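FrpC operon protein (Neisseria meningitidis, PDB 5EDF) is the iron-regulated FrpD, whose exact function is unknown but which binds the RTX protein FrpC and may take part in adhesion. Local coordinates at residues I63-K68 / E216-S221; Y147-Y152 / D176-S181; Y194-E199 / Q206-Y211. All blocks are in the same frame, centred on the assembly; numbering follows the deposited sequence. Where two conformers were deposited one is given.

Interaction 1 (I63-K68 / E216-S221); sequences ISVYYK and EQLVQS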
loop_
_atom_site.group_PDB
_atom_site.type_symbol
_atom_site.label_atom_id
_atom_site.label_comp_id
_atom_site.label_asym_id
_atom_site.label_seq_id
_atom_site.Cartn_x
_atom_site.Cartn_y
_atom_site.Cartn_z
ATOM N N ILE A 63 0.476 8.230 -1.811
ATOM C CA ILE A 63 1.064 7.846 -3.094
ATOM C C ILE A 63 0.176 6.833 -3.790
ATOM O O ILE A 63 -0.662 6.184 -3.135
ATOM C CB ILE A 63 2.509 7.312 -2.942
ATOM C CG1 ILE A 63 2.578 5.988 -2.182
ATOM C CG2 ILE A 63 3.414 8.381 -2.323
ATOM C CD1 ILE A 63 3.950 5.267 -2.334
ATOM N N SER A 64 0.348 6.685 -5.091
ATOM C CA SER A 64 -0.432 5.739 -5.870
ATOM C C SER A 64 0.534 4.940 -6.718
ATOM O O SER A 64 1.408 5.488 -7.366
ATOM C CB SER A 64 -1.501 6.474 -6.708
ATOM O OG SER A 64 -2.375 7.276 -5.934
ATOM N N VAL A 65 0.384 3.621 -6.682
ATOM C CA VAL A 65 1.225 2.714 -7.453
ATOM C C VAL A 65 0.416 1.791 -8.347
ATOM O O VAL A 65 -0.624 1.251 -7.945
ATOM C CB VAL A 65 2.134 1.870 -6.563
ATOM C CG1 VAL A 65 3.170 2.730 -5.799
ATOM C CG2 VAL A 65 1.315 1.050 -5.542
ATOM N N TYR A 66 0.886 1.631 -9.568
ATOM C CA TYR A 66 0.359 0.623 -10.458
ATOM C C TYR A 66 1.027 -0.700 -10.125
ATOM O O TYR A 66 2.258 -0.766 -9.983
ATOM C CB TYR A 66 0.639 1.003 -11.921
ATOM C CG TYR A 66 0.307 -0.043 -12.965
ATOM C CD1 TYR A 66 -0.994 -0.442 -13.192
ATOM C CD2 TYR A 66 1.293 -0.617 -13.716
ATOM C CE1 TYR A 66 -1.303 -1.380 -14.145
ATOM C CE2 TYR A 66 0.981 -1.533 -14.693
ATOM C CZ TYR A 66 -0.309 -1.924 -14.882
ATOM O OH TYR A 66 -0.628 -2.871 -15.869
ATOM N N TYR A 67 0.229 -1.751 -9.982
ATOM C CA TYR A 67 0.795 -3.080 -9.712
ATOM C C TYR A 67 0.600 -3.939 -10.931
ATOM O O TYR A 67 -0.433 -3.895 -11.592
ATOM C CB TYR A 67 0.234 -3.708 -8.435
ATOM C CG TYR A 67 -1.230 -4.149 -8.491
ATOM C CD1 TYR A 67 -1.585 -5.388 -8.967
ATOM C CD2 TYR A 67 -2.245 -3.289 -8.095
ATOM C CE1 TYR A 67 -2.913 -5.774 -9.027
ATOM C CE2 TYR A 67 -3.557 -3.663 -8.127
ATOM C CZ TYR A 67 -3.903 -4.911 -8.588
ATOM O OH TYR A 67 -5.241 -5.261 -8.615
ATOM N N LYS A 68 1.661 -4.688 -11.246
ATOM C CA LYS A 68 1.746 -5.432 -12.496
ATOM C C LYS A 68 2.350 -6.816 -12.312
ATOM O O LYS A 68 3.356 -6.979 -11.625
ATOM C CB LYS A 68 2.621 -4.613 -13.457
ATOM C CG LYS A 68 2.764 -5.150 -14.832
ATOM C CD LYS A 68 3.617 -4.246 -15.691
ATOM C CE LYS A 68 5.110 -4.345 -15.422
ATOM N NZ LYS A 68 5.912 -3.584 -16.436
ATOM N N GLU A 216 8.120 -1.452 1.628
ATOM C CA GLU A 216 9.132 -1.073 2.616
ATOM C C GLU A 216 10.338 -0.462 1.900
ATOM O O GLU A 216 10.837 0.576 2.303
ATOM C CB GLU A 216 9.589 -2.303 3.394
ATOM C CG GLU A 216 8.560 -2.898 4.279
ATOM C CD GLU A 216 9.073 -4.085 5.053
ATOM O OE1 GLU A 216 9.327 -5.166 4.460
ATOM O OE2 GLU A 216 9.193 -3.919 6.279
ATOM N N GLN A 217 10.795 -1.089 0.826
ATOM C CA GLN A 217 11.925 -0.571 0.065
ATOM C C GLN A 217 11.596 0.812 -0.521
ATOM O O GLN A 217 12.429 1.744 -0.491
ATOM C CB GLN A 217 12.333 -1.579 -1.015
ATOM C CG GLN A 217 13.513 -1.188 -1.886
ATOM C CD GLN A 217 13.691 -2.176 -3.037
ATOM O OE1 GLN A 217 12.821 -2.303 -3.914
ATOM N NE2 GLN A 217 14.799 -2.901 -3.017
ATOM N N LEU A 218 10.376 0.945 -1.031
ATOM C CA LEU A 218 9.933 2.192 -1.654
ATOM C C LEU A 218 9.918 3.345 -0.639
ATOM O O LEU A 218 10.478 4.419 -0.857
ATOM C CB LEU A 218 8.561 1.974 -2.304
ATOM C CG LEU A 218 7.955 3.157 -3.034
ATOM C CD1 LEU A 218 8.873 3.642 -4.165
ATOM C CD2 LEU A 218 6.592 2.753 -3.554
ATOM N N VAL A 219 9.287 3.123 0.499
ATOM C CA VAL A 219 9.170 4.181 1.524
ATOM C C VAL A 219 10.577 4.528 2.022
ATOM O O VAL A 219 10.920 5.694 2.179
ATOM C CB VAL A 219 8.222 3.730 2.656
ATOM C CG1 VAL A 219 8.325 4.662 3.880
ATOM C CG2 VAL A 219 6.785 3.608 2.126
ATOM N N GLN A 220 11.424 3.520 2.222
ATOM C CA GLN A 220 12.792 3.798 2.667
ATOM C C GLN A 220 13.574 4.612 1.635
ATOM O O GLN A 220 14.407 5.427 2.011
ATOM C CB GLN A 220 13.534 2.517 3.013
ATOM C CG GLN A 220 12.989 1.865 4.298
ATOM C CD GLN A 220 13.533 0.495 4.570
ATOM O OE1 GLN A 220 13.733 -0.305 3.652
ATOM N NE2 GLN A 220 13.753 0.199 5.847
ATOM N N SER A 221 13.268 4.422 0.347
ATOM C CA SER A 221 13.956 5.169 -0.729
ATOM C C SER A 221 13.619 6.674 -0.670
ATOM O O SER A 221 14.397 7.480 -1.139
ATOM C CB SER A 221 13.629 4.609 -2.127
ATOM O OG SER A 221 12.384 5.061 -2.610
#
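Leu218 O, on the last turns of helix 205-224, is gripped twice by Ser221, through its hydroxyl and its backbone N. Ser221 OG approaches in the carbonyl plane, on a lone pair, at 2.7 Å from Leu218 O, while Ser221 N adds a weak bond to the same oxygen. The side chain of Leu218 extends to strand 61-70. Its CG stands anti to the backbone N (chi1 -179°), and the CD2 branch then meets two strand side chains tip to tip. Ile63 CD1 lies 3.8 Å from Leu218 CD2, and Val65 CG1 touches the same methyl less closely, 4.1 Å from Leu218 CD2. The helix packs on one face of the large antiparallel sheet, with Ile63 CA and Val219 CA 10.0 Å apart. Ile63 and Val65, two residues apart on the strand, share that face and both rest on Ile101 of the adjacent strand 98-105. Ser64 between them turns to the other face and hydrogen-bonds Asp100. On the same stretch of helix, Glu216 forms a salt bridge with Lys155 and Val219 packs on Ile186.

Interaction 2 (Y147-Y152 / D176-S181); sequences YFHEFY and DSYSTS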
loop_
_atom_site.group_PDB
_atom_site.type_symbol
_atom_site.label_atom_id
_atom_site.label_comp_id
_atom_site.label_asym_id
_atom_site.label_seq_id
_atom_site.Cartn_x
_atom_site.Cartn_y
_atom_site.Cartn_z
ATOM N N TYR A 147 -18.502 -19.390 4.043
ATOM C CA TYR A 147 -17.393 -18.827 3.275
ATOM C C TYR A 147 -16.417 -18.021 4.127
ATOM O O TYR A 147 -15.349 -17.625 3.644
ATOM C CB TYR A 147 -17.958 -17.971 2.150
ATOM C CG TYR A 147 -18.943 -18.739 1.305
ATOM C CD1 TYR A 147 -18.523 -19.818 0.532
ATOM C CD2 TYR A 147 -20.294 -18.423 1.318
ATOM C CE1 TYR A 147 -19.421 -20.549 -0.232
ATOM C CE2 TYR A 147 -21.216 -19.151 0.554
ATOM C CZ TYR A 147 -20.765 -20.214 -0.224
ATOM O OH TYR A 147 -21.628 -20.963 -1.000
ATOM N N PHE A 148 -16.745 -17.810 5.404
ATOM C CA PHE A 148 -15.861 -17.079 6.299
ATOM C C PHE A 148 -14.454 -17.724 6.353
ATOM O O PHE A 148 -14.295 -18.879 6.706
ATOM C CB PHE A 148 -16.476 -17.044 7.683
ATOM C CG PHE A 148 -15.747 -16.189 8.644
ATOM C CD1 PHE A 148 -15.832 -14.817 8.562
ATOM C CD2 PHE A 148 -14.965 -16.748 9.625
ATOM C CE1 PHE A 148 -15.153 -14.011 9.463
ATOM C CE2 PHE A 148 -14.308 -15.967 10.515
ATOM C CZ PHE A 148 -14.371 -14.595 10.432
ATOM N N HIS A 149 -13.431 -16.949 6.013
ATOM C CA HIS A 149 -12.080 -17.439 5.920
ATOM C C HIS A 149 -11.133 -16.242 5.849
ATOM O O HIS A 149 -11.209 -15.480 4.896
ATOM C CB HIS A 149 -11.918 -18.280 4.646
ATOM C CG HIS A 149 -10.738 -19.196 4.672
ATOM N ND1 HIS A 149 -10.339 -19.916 3.565
ATOM C CD2 HIS A 149 -9.899 -19.547 5.672
ATOM C CE1 HIS A 149 -9.297 -20.663 3.885
ATOM N NE2 HIS A 149 -9.006 -20.455 5.156
ATOM N N GLU A 150 -10.260 -16.112 6.827
ATOM C CA GLU A 150 -9.359 -14.958 6.898
ATOM C C GLU A 150 -7.982 -15.440 7.286
ATOM O O GLU A 150 -7.831 -16.469 7.975
ATOM C CB GLU A 150 -9.887 -13.908 7.865
ATOM C CG GLU A 150 -11.412 -13.798 7.750
ATOM C CD GLU A 150 -11.998 -12.472 8.152
ATOM O OE1 GLU A 150 -11.477 -11.856 9.102
ATOM O OE2 GLU A 150 -13.007 -12.076 7.518
ATOM N N PHE A 151 -6.976 -14.762 6.784
ATOM C CA PHE A 151 -5.574 -15.031 7.052
ATOM C C PHE A 151 -4.897 -13.784 7.593
ATOM O O PHE A 151 -5.229 -12.651 7.174
ATOM C CB PHE A 151 -4.849 -15.388 5.752
ATOM C CG PHE A 151 -5.335 -16.619 5.099
ATOM C CD1 PHE A 151 -4.769 -17.838 5.433
ATOM C CD2 PHE A 151 -6.352 -16.588 4.183
ATOM C CE1 PHE A 151 -5.196 -19.019 4.846
ATOM C CE2 PHE A 151 -6.809 -17.775 3.577
ATOM C CZ PHE A 151 -6.213 -18.995 3.911
ATOM N N TYR A 152 -3.942 -13.953 8.489
ATOM C CA TYR A 152 -3.110 -12.905 9.015
ATOM C C TYR A 152 -1.678 -13.290 8.859
ATOM O O TYR A 152 -1.332 -14.442 9.138
ATOM C CB TYR A 152 -3.388 -12.658 10.508
ATOM C CG TYR A 152 -4.794 -12.238 10.840
ATOM C CD1 TYR A 152 -5.138 -10.906 11.005
ATOM C CD2 TYR A 152 -5.809 -13.190 10.976
ATOM C CE1 TYR A 152 -6.441 -10.542 11.314
ATOM C CE2 TYR A 152 -7.114 -12.823 11.276
ATOM C CZ TYR A 152 -7.431 -11.500 11.453
ATOM O OH TYR A 152 -8.696 -11.136 11.787
ATOM N N ASP A 176 -16.064 -16.153 -5.034
ATOM C CA ASP A 176 -15.030 -15.818 -4.045
ATOM C C ASP A 176 -14.457 -14.468 -4.423
ATOM O O ASP A 176 -14.190 -14.209 -5.594
ATOM C CB ASP A 176 -13.886 -16.844 -4.007
ATOM C CG ASP A 176 -14.182 -18.044 -3.113
ATOM O OD1 ASP A 176 -15.322 -18.187 -2.627
ATOM O OD2 ASP A 176 -13.249 -18.850 -2.902
ATOM N N SER A 177 -14.267 -13.614 -3.423
ATOM C CA SER A 177 -13.727 -12.283 -3.644
ATOM C C SER A 177 -12.837 -11.927 -2.457
ATOM O O SER A 177 -13.332 -11.513 -1.410
ATOM C CB SER A 177 -14.868 -11.274 -3.785
ATOM O OG SER A 177 -14.392 -10.010 -4.201
ATOM N N TYR A 178 -11.526 -12.117 -2.623
ATOM C CA TYR A 178 -10.588 -11.822 -1.541
ATOM C C TYR A 178 -10.151 -10.375 -1.605
ATOM O O TYR A 178 -10.048 -9.795 -2.683
ATOM C CB TYR A 178 -9.364 -12.757 -1.578
ATOM C CG TYR A 178 -9.685 -14.110 -0.992
ATOM C CD1 TYR A 178 -10.411 -15.036 -1.711
ATOM C CD2 TYR A 178 -9.311 -14.426 0.311
ATOM C CE1 TYR A 178 -10.725 -16.281 -1.150
ATOM C CE2 TYR A 178 -9.618 -15.650 0.872
ATOM C CZ TYR A 178 -10.314 -16.559 0.132
ATOM O OH TYR A 178 -10.658 -17.799 0.678
ATOM N N SER A 179 -9.917 -9.802 -0.437
ATOM C CA SER A 179 -9.289 -8.487 -0.329
ATOM C C SER A 179 -8.249 -8.486 0.782
ATOM O O SER A 179 -8.209 -9.394 1.625
ATOM C CB SER A 179 -10.337 -7.433 -0.072
ATOM O OG SER A 179 -10.979 -7.639 1.138
ATOM N N THR A 180 -7.428 -7.443 0.810
ATOM C CA THR A 180 -6.248 -7.373 1.646
ATOM C C THR A 180 -6.129 -6.008 2.290
ATOM O O THR A 180 -6.364 -4.970 1.658
ATOM C CB THR A 180 -4.998 -7.609 0.817
ATOM O OG1 THR A 180 -5.108 -8.853 0.120
ATOM C CG2 THR A 180 -3.751 -7.640 1.678
ATOM N N SER A 181 -5.746 -5.994 3.560
ATOM C CA SER A 181 -5.358 -4.755 4.242
ATOM C C SER A 181 -3.944 -4.935 4.786
ATOM O O SER A 181 -3.565 -6.044 5.211
ATOM C CB SER A 181 -6.301 -4.426 5.384
ATOM O OG SER A 181 -6.170 -5.326 6.460
#
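The phenol of Tyr178 reaches from strand 178-186 to His149 and Phe151, which lie close together on the facing segment. Tyr178 CG is anti to its carbonyl carbon (chi1 -79°), a rotation that swings the hydroxyl end across to 147-152. Its hydroxyl comes obliquely to the imidazole, with Tyr178 OH 3.6 Å from His149 ND1 and 4.2 Å from His149 CB. Further back on the phenol, Tyr178 CE2 meets the edge of the Phe151 ring near its plane, 4.4 Å from Phe151 CE2. The same Phe151 CE2 sits 3.8 Å above one face of the His149 ring, offset toward the rim, and thus links the two contacts. Strand 161-167 runs between the two strands of this antiparallel sheet, so the side chains reach each other across an intervening strand; Phe151 CA and Thr180 CA are 9.4 Å apart. From that middle strand the ring of His165 meets Tyr178. Glu150 points to the opposite face, where it pairs with Arg166. No hydrogen bond crosses the contact, and the polar anchor of His149 is Glu137 OE2, hydrogen-bonded to His149 NE2. The carboxylate would fix the imidazole and probably draw a proton to NE2, while the phenol contributes van der Waals contact.

Interaction 3 (Y194-E199 / Q206-Y211); sequences YPFIRE and QELVGY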
loop_
_atom_site.group_PDB
_atom_site.type_symbol
_atom_site.label_atom_id
_atom_site.label_comp_id
_atom_site.label_asym_id
_atom_site.label_seq_id
_atom_site.Cartn_x
_atom_site.Cartn_y
_atom_site.Cartn_z
ATOM N N TYR A 194 -4.509 -0.766 1.154
ATOM C CA TYR A 194 -5.275 -1.883 0.617
ATOM C C TYR A 194 -4.652 -2.243 -0.731
ATOM O O TYR A 194 -4.914 -1.572 -1.742
ATOM C CB TYR A 194 -6.746 -1.508 0.439
ATOM C CG TYR A 194 -7.497 -1.196 1.695
ATOM C CD1 TYR A 194 -7.807 -2.164 2.611
ATOM C CD2 TYR A 194 -7.936 0.108 1.977
ATOM C CE1 TYR A 194 -8.482 -1.887 3.785
ATOM C CE2 TYR A 194 -8.629 0.405 3.145
ATOM C CZ TYR A 194 -8.907 -0.585 4.049
ATOM O OH TYR A 194 -9.611 -0.299 5.223
ATOM N N PRO A 195 -3.765 -3.237 -0.755
ATOM C CA PRO A 195 -3.122 -3.591 -2.005
ATOM C C PRO A 195 -3.950 -4.511 -2.892
ATOM O O PRO A 195 -4.933 -5.113 -2.444
ATOM C CB PRO A 195 -1.883 -4.348 -1.547
ATOM C CG PRO A 195 -2.377 -5.059 -0.329
ATOM C CD PRO A 195 -3.316 -4.099 0.349
ATOM N N PHE A 196 -3.502 -4.679 -4.131
ATOM C CA PHE A 196 -4.137 -5.623 -5.037
ATOM C C PHE A 196 -5.644 -5.363 -5.174
ATOM O O PHE A 196 -6.452 -6.300 -5.184
ATOM C CB PHE A 196 -3.892 -7.063 -4.558
ATOM C CG PHE A 196 -2.467 -7.524 -4.576
ATOM C CD1 PHE A 196 -1.841 -7.769 -5.773
ATOM C CD2 PHE A 196 -1.782 -7.831 -3.382
ATOM C CE1 PHE A 196 -0.566 -8.303 -5.815
ATOM C CE2 PHE A 196 -0.500 -8.353 -3.429
ATOM C CZ PHE A 196 0.092 -8.588 -4.624
ATOM N N ILE A 197 -6.036 -4.091 -5.281
ATOM C CA ILE A 197 -7.465 -3.745 -5.129
ATOM C C ILE A 197 -8.382 -4.364 -6.177
ATOM O O ILE A 197 -9.571 -4.558 -5.907
ATOM C CB ILE A 197 -7.740 -2.221 -5.112
ATOM C CG1 ILE A 197 -7.173 -1.517 -6.348
ATOM C CG2 ILE A 197 -7.189 -1.607 -3.868
ATOM C CD1 ILE A 197 -7.836 -0.183 -6.629
ATOM N N ARG A 198 -7.860 -4.667 -7.363
ATOM C CA ARG A 198 -8.696 -5.297 -8.394
ATOM C C ARG A 198 -8.638 -6.827 -8.404
ATOM O O ARG A 198 -9.341 -7.475 -9.197
ATOM C CB ARG A 198 -8.328 -4.803 -9.791
ATOM C CG ARG A 198 -8.455 -3.275 -9.958
ATOM C CD ARG A 198 -9.875 -2.810 -10.209
ATOM N NE ARG A 198 -10.706 -2.805 -9.010
ATOM C CZ ARG A 198 -10.897 -1.760 -8.201
ATOM N NH1 ARG A 198 -10.298 -0.596 -8.438
ATOM N NH2 ARG A 198 -11.687 -1.884 -7.133
ATOM N N GLU A 199 -7.823 -7.428 -7.565
ATOM C CA GLU A 199 -7.735 -8.879 -7.553
ATOM C C GLU A 199 -8.805 -9.508 -6.654
ATOM O O GLU A 199 -8.922 -9.171 -5.471
ATOM C CB GLU A 199 -6.350 -9.316 -7.054
ATOM C CG GLU A 199 -5.163 -8.650 -7.751
ATOM C CD GLU A 199 -5.279 -8.685 -9.260
ATOM O OE1 GLU A 199 -5.219 -9.815 -9.834
ATOM O OE2 GLU A 199 -5.516 -7.624 -9.898
ATOM N N GLN A 206 3.402 -15.465 -0.340
ATOM C CA GLN A 206 4.527 -14.946 -1.099
ATOM C C GLN A 206 4.135 -13.699 -1.882
ATOM O O GLN A 206 4.902 -12.732 -1.957
ATOM C CB GLN A 206 5.130 -16.013 -2.015
ATOM C CG GLN A 206 5.804 -17.182 -1.280
ATOM C CD GLN A 206 4.871 -18.342 -0.932
ATOM O OE1 GLN A 206 3.638 -18.236 -0.990
ATOM N NE2 GLN A 206 5.471 -19.461 -0.558
ATOM N N GLU A 207 2.946 -13.708 -2.488
ATOM C CA GLU A 207 2.450 -12.517 -3.194
ATOM C C GLU A 207 2.248 -11.348 -2.240
ATOM O O GLU A 207 2.652 -10.229 -2.538
ATOM C CB GLU A 207 1.131 -12.819 -3.894
ATOM C CG GLU A 207 1.294 -13.733 -5.102
ATOM C CD GLU A 207 -0.033 -14.127 -5.712
ATOM O OE1 GLU A 207 -0.796 -14.891 -5.060
ATOM O OE2 GLU A 207 -0.294 -13.738 -6.879
ATOM N N LEU A 208 1.661 -11.619 -1.081
ATOM C CA LEU A 208 1.337 -10.563 -0.114
ATOM C C LEU A 208 2.579 -9.988 0.576
ATOM O O LEU A 208 2.776 -8.779 0.615
ATOM C CB LEU A 208 0.334 -11.106 0.902
ATOM C CG LEU A 208 -1.014 -11.555 0.360
ATOM C CD1 LEU A 208 -1.797 -12.395 1.385
ATOM C CD2 LEU A 208 -1.811 -10.323 -0.002
ATOM N N VAL A 209 3.441 -10.864 1.106
ATOM C CA VAL A 209 4.716 -10.416 1.683
ATOM C C VAL A 209 5.596 -9.755 0.639
ATOM O O VAL A 209 6.232 -8.728 0.914
ATOM C CB VAL A 209 5.467 -11.578 2.422
ATOM C CG1 VAL A 209 6.865 -11.123 2.854
ATOM C CG2 VAL A 209 4.668 -11.988 3.648
ATOM N N GLY A 210 5.633 -10.288 -0.576
ATOM C CA GLY A 210 6.415 -9.677 -1.636
ATOM C C GLY A 210 6.013 -8.236 -1.873
ATOM O O GLY A 210 6.868 -7.364 -2.052
ATOM N N TYR A 211 4.716 -7.989 -1.922
ATOM C CA TYR A 211 4.207 -6.624 -2.122
ATOM C C TYR A 211 4.700 -5.756 -0.979
ATOM O O TYR A 211 5.216 -4.645 -1.228
ATOM C CB TYR A 211 2.679 -6.683 -2.228
ATOM C CG TYR A 211 1.997 -5.391 -2.667
ATOM C CD1 TYR A 211 1.260 -5.344 -3.821
ATOM C CD2 TYR A 211 2.097 -4.234 -1.899
ATOM C CE1 TYR A 211 0.618 -4.182 -4.219
ATOM C CE2 TYR A 211 1.475 -3.075 -2.298
ATOM C CZ TYR A 211 0.736 -3.039 -3.462
ATOM O OH TYR A 211 0.137 -1.821 -3.799
#
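Pro195 and Phe196 pack against Tyr211 on helix 205-224, each using it differently. Pro195 CB makes a CH-pi contact over the face of the Tyr211 ring, 3.6 Å from its centroid and 15° off the normal. The Phe196 ring meets Tyr211 obliquely, with planes at 56° and centroids 4.9 Å apart, and Tyr211 CD1 lies over one Phe196 face, 3.5 Å from Phe196 CE2. At the Phe196 edge, CZ comes within 3.7 Å of Glu207 O in the ring plane. Leu208 CD2 adds a looser touch, 4.2 Å from Phe196 CE2. Tyr211 CG is anti to the backbone N (chi1 -170°), which extends the phenol from the helix to the loop, against Pro195 and Phe196. The loop itself bends in a type I turn from Phe196 to Glu199, closed by Glu199 N to Phe196 O at 3.0 Å. In the next shell, Trp74 meets Phe196 edge-to-face and also hydrogen-bonds Glu207 OE2. The other carboxylate oxygen, Glu207 OE1, takes the backbone N of Thr204, as in one half of a capping box at the start of the helix. Asp99 sets both partners in place: OD2 bonds Tyr211 OH and Phe196 N, and OD1 bonds Ile197 N. Two backbone N-H groups and a phenol gathered on one carboxylate would stabilise its negative charge, and probably keep it ionised, at the edge of an otherwise apolar and aromatic contact.

In the fold
Interactions 1 and 3 are buried near the middle of the chain and share helix 205-224; interaction 2 is only partly buried, and its centre lies about 17 Å from the centre of the chain. Interaction 1 joins the helix to the sheet through aliphatic methyls, interaction 3 joins it to its preceding loop through aromatic rings and a proline, and interaction 2 stays within the sheet with a mixed polar-aromatic character. Tyr67 ties 1 to 3 by hydrogen bonds of its hydroxyl to Glu199 and Arg198 N; Val65 adds packing on Tyr211. Thr180 joins 2 to 3 by packing on Tyr194, Pro195 and Leu208. Interactions 1 and 2 do not touch but both reach the same sheet.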